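Local coordinates for amine Dehydrogenase (Pseudomonas putida, PDB 1JMX), which probably oxidises amines as a quinohemoprotein dehydrogenase, its chain carrying two heme c groups that are likely to pass electrons, at residues R114-W119 with Q151-L156. Sequence-based numbering, arbitrary orientation.
Sequences RPAKEW and QVVPDL. With HEC (heme c), chain F.
With CG of Trp-119 anti to its own carbonyl carbon (chi1 -81°), the indole turns one face to Leu-156. CB of Leu-156 sits over the five-membered ring of Trp-119, 3.6 Å from its centroid and 4° off the normal, a CH-pi contact; Leu-156 CD1 reaches on to Trp-119 CE3 at 3.6 Å. Beside them, CG1 of Val-153 packs against Trp-119 CB at 4.0 Å and lies 3.3 Å from Ala-116 O; these contacts bring the start of helix 116-129 against helix 144-159 in the heme-binding part of the chain. CD of Arg-114 lies over the opposite indole face, toward its rim, and the extended arginine chain carries the guanidinium past the ring to a heme c propionate: Arg-114 NH2 bonds O2A of the heme at 3.0 Å, almost straight (178°), and NH1 bonds O1A at 2.8 Å. Arg-114 NH1 also bonds Glu-118 O at 3.1 Å from above the carbonyl plane. Were Trp-119 cut back to an alanine, Arg-114 CD and Leu-156 CB would probably lose the ring between them and a gap would open. Trp-119 also lies beside the second heme, and its indole separates the apolar helix packing from the arginine, which probably offsets the propionate's negative charge.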
loop_
_atom_site.group_PDB
_atom_site.type_symbol
_atom_site.label_atom_id
_atom_site.label_comp_id
_atom_site.label_asym_id
_atom_site.label_seq_id
_atom_site.Cartn_x
_atom_site.Cartn_y
_atom_site.Cartn_z
ATOM N N ARG A 114 17.624 -14.442 7.830
ATOM C CA ARG A 114 18.581 -13.592 8.545
ATOM C C ARG A 114 18.756 -13.982 10.001
ATOM O O ARG A 114 17.864 -14.580 10.601
ATOM C CB ARG A 114 18.084 -12.142 8.576
ATOM C CG ARG A 114 17.743 -11.498 7.264
ATOM C CD ARG A 114 17.099 -10.165 7.542
ATOM N NE ARG A 114 16.837 -9.403 6.335
ATOM C CZ ARG A 114 17.030 -8.096 6.226
ATOM N NH1 ARG A 114 17.496 -7.401 7.254
ATOM N NH2 ARG A 114 16.716 -7.477 5.102
ATOM N N PRO A 115 19.932 -13.672 10.585
ATOM C CA PRO A 115 20.146 -14.001 11.996
ATOM C C PRO A 115 19.418 -12.898 12.779
ATOM O O PRO A 115 19.051 -11.868 12.201
ATOM C CB PRO A 115 21.671 -13.921 12.143
ATOM C CG PRO A 115 22.058 -12.881 11.157
ATOM C CD PRO A 115 21.190 -13.219 9.956
ATOM N N ALA A 116 19.200 -13.106 14.074
ATOM C CA ALA A 116 18.484 -12.130 14.895
ATOM C C ALA A 116 18.968 -10.681 14.817
ATOM O O ALA A 116 18.147 -9.768 14.791
ATOM C CB ALA A 116 18.432 -12.589 16.345
ATOM N N LYS A 117 20.283 -10.464 14.769
ATOM C CA LYS A 117 20.824 -9.101 14.708
ATOM C C LYS A 117 20.474 -8.379 13.415
ATOM O O LYS A 117 20.303 -7.156 13.409
ATOM C CB LYS A 117 22.340 -9.105 14.929
ATOM C CG LYS A 117 23.034 -7.736 14.764
ATOM C CD LYS A 117 22.466 -6.643 15.691
ATOM C CE LYS A 117 22.629 -6.984 17.173
ATOM N NZ LYS A 117 22.178 -5.877 18.094
ATOM N N GLU A 118 20.382 -9.130 12.321
ATOM C CA GLU A 118 20.034 -8.552 11.029
ATOM C C GLU A 118 18.538 -8.233 10.982
ATOM O O GLU A 118 18.118 -7.340 10.248
ATOM C CB GLU A 118 20.440 -9.486 9.890
ATOM C CG GLU A 118 21.942 -9.750 9.825
ATOM C CD GLU A 118 22.745 -8.495 9.550
ATOM O OE1 GLU A 118 22.413 -7.793 8.588
ATOM O OE2 GLU A 118 23.711 -8.206 10.285
ATOM N N TRP A 119 17.745 -8.962 11.769
ATOM C CA TRP A 119 16.307 -8.721 11.857
ATOM C C TRP A 119 16.115 -7.500 12.756
ATOM O O TRP A 119 15.186 -6.718 12.557
ATOM C CB TRP A 119 15.551 -9.926 12.454
ATOM C CG TRP A 119 15.255 -11.054 11.490
ATOM C CD1 TRP A 119 15.620 -12.362 11.632
ATOM C CD2 TRP A 119 14.516 -10.977 10.256
ATOM N NE1 TRP A 119 15.156 -13.106 10.570
ATOM C CE2 TRP A 119 14.478 -12.284 9.709
ATOM C CE3 TRP A 119 13.884 -9.936 9.560
ATOM C CZ2 TRP A 119 13.837 -12.576 8.498
ATOM C CZ3 TRP A 119 13.242 -10.230 8.349
ATOM C CH2 TRP A 119 13.228 -11.541 7.835
ATOM N N GLN A 151 9.559 -9.367 20.907
ATOM C CA GLN A 151 8.710 -10.474 20.482
ATOM C C GLN A 151 8.954 -10.893 19.043
ATOM O O GLN A 151 9.231 -12.060 18.767
ATOM C CB GLN A 151 7.231 -10.114 20.622
ATOM C CG GLN A 151 6.515 -10.719 21.806
ATOM C CD GLN A 151 6.834 -10.016 23.101
ATOM O OE1 GLN A 151 7.332 -10.637 24.047
ATOM N NE2 GLN A 151 6.547 -8.714 23.162
ATOM N N VAL A 152 8.861 -9.926 18.136
ATOM C CA VAL A 152 9.006 -10.177 16.705
ATOM C C VAL A 152 10.389 -10.576 16.205
ATOM O O VAL A 152 10.513 -11.554 15.470
ATOM C CB VAL A 152 8.468 -8.986 15.870
ATOM C CG1 VAL A 152 8.479 -9.328 14.380
ATOM C CG2 VAL A 152 7.053 -8.613 16.323
ATOM N N VAL A 153 11.427 -9.839 16.594
ATOM C CA VAL A 153 12.782 -10.159 16.138
ATOM C C VAL A 153 13.171 -11.618 16.430
ATOM O O VAL A 153 13.650 -12.311 15.541
ATOM C CB VAL A 153 13.842 -9.158 16.689
ATOM C CG1 VAL A 153 15.251 -9.658 16.404
ATOM C CG2 VAL A 153 13.636 -7.787 16.060
ATOM N N PRO A 154 12.960 -12.099 17.674
ATOM C CA PRO A 154 13.292 -13.480 18.050
ATOM C C PRO A 154 12.451 -14.530 17.304
ATOM O O PRO A 154 12.904 -15.648 17.078
ATOM C CB PRO A 154 12.986 -13.504 19.544
ATOM C CG PRO A 154 13.231 -12.107 19.962
ATOM C CD PRO A 154 12.571 -11.332 18.871
ATOM N N ASP A 155 11.219 -14.171 16.954
ATOM C CA ASP A 155 10.329 -15.074 16.230
ATOM C C ASP A 155 10.801 -15.150 14.781
ATOM O O ASP A 155 10.914 -16.234 14.218
ATOM C CB ASP A 155 8.874 -14.565 16.303
ATOM C CG ASP A 155 7.867 -15.547 15.705
ATOM O OD1 ASP A 155 7.058 -15.133 14.839
ATOM O OD2 ASP A 155 7.873 -16.733 16.113
ATOM N N LEU A 156 11.113 -13.991 14.203
ATOM C CA LEU A 156 11.584 -13.903 12.826
ATOM C C LEU A 156 12.881 -14.688 12.664
ATOM O O LEU A 156 13.103 -15.316 11.635
ATOM C CB LEU A 156 11.828 -12.442 12.430
ATOM C CG LEU A 156 10.686 -11.458 12.181
ATOM C CD1 LEU A 156 11.244 -10.056 12.026
ATOM C CD2 LEU A 156 9.914 -11.855 10.940
HETATM FE FE HEC F . 24.118 -0.754 1.723
HETATM C CHA HEC F . 22.116 -1.449 4.345
HETATM C CHB HEC F . 23.660 -3.884 0.530
HETATM C CHC HEC F . 26.165 -0.049 -0.917
HETATM C CHD HEC F . 24.598 2.421 2.934
HETATM N NA HEC F . 23.107 -2.325 2.311
HETATM C C1A HEC F . 22.321 -2.457 3.426
HETATM C C2A HEC F . 21.741 -3.791 3.510
HETATM C C3A HEC F . 22.179 -4.465 2.435
HETATM C C4A HEC F . 23.025 -3.558 1.691
HETATM C CMA HEC F . 21.848 -5.901 2.081
HETATM C CAA HEC F . 20.825 -4.293 4.602
HETATM C CBA HEC F . 19.389 -4.161 4.146
HETATM C CGA HEC F . 18.387 -4.636 5.180
HETATM O O1A HEC F . 18.788 -5.075 6.271
HETATM O O2A HEC F . 17.177 -4.569 4.891
HETATM N NB HEC F . 24.765 -1.738 0.153
HETATM C C1B HEC F . 24.476 -3.057 -0.206
HETATM C C2B HEC F . 25.123 -3.475 -1.404
HETATM C C3B HEC F . 25.847 -2.389 -1.812
HETATM C C4B HEC F . 25.615 -1.316 -0.855
HETATM C CMB HEC F . 25.019 -4.866 -2.066
HETATM C CAB HEC F . 26.723 -2.394 -3.049
HETATM C CBB HEC F . 26.086 -2.099 -4.410
HETATM N NC HEC F . 25.152 0.843 1.137
HETATM C C1C HEC F . 25.952 0.961 0.007
HETATM C C2C HEC F . 26.548 2.270 -0.093
HETATM C C3C HEC F . 26.132 2.958 0.975
HETATM C C4C HEC F . 25.248 2.076 1.744
HETATM C CMC HEC F . 27.482 2.741 -1.207
HETATM C CAC HEC F . 26.716 4.296 1.400
HETATM C CBC HEC F . 26.200 5.610 0.848
HETATM N ND HEC F . 23.489 0.280 3.305
HETATM C C1D HEC F . 23.770 1.579 3.667
HETATM C C2D HEC F . 23.094 1.956 4.916
HETATM C C3D HEC F . 22.402 0.839 5.285
HETATM C C4D HEC F . 22.657 -0.165 4.295
HETATM C CMD HEC F . 23.163 3.309 5.634
HETATM C CAD HEC F . 21.506 0.633 6.505
HETATM C CBD HEC F . 20.065 1.096 6.359
HETATM C CGD HEC F . 19.337 0.430 5.217
HETATM O O1D HEC F . 19.091 1.084 4.201
HETATM O O2D HEC F . 19.000 -0.758 5.322
#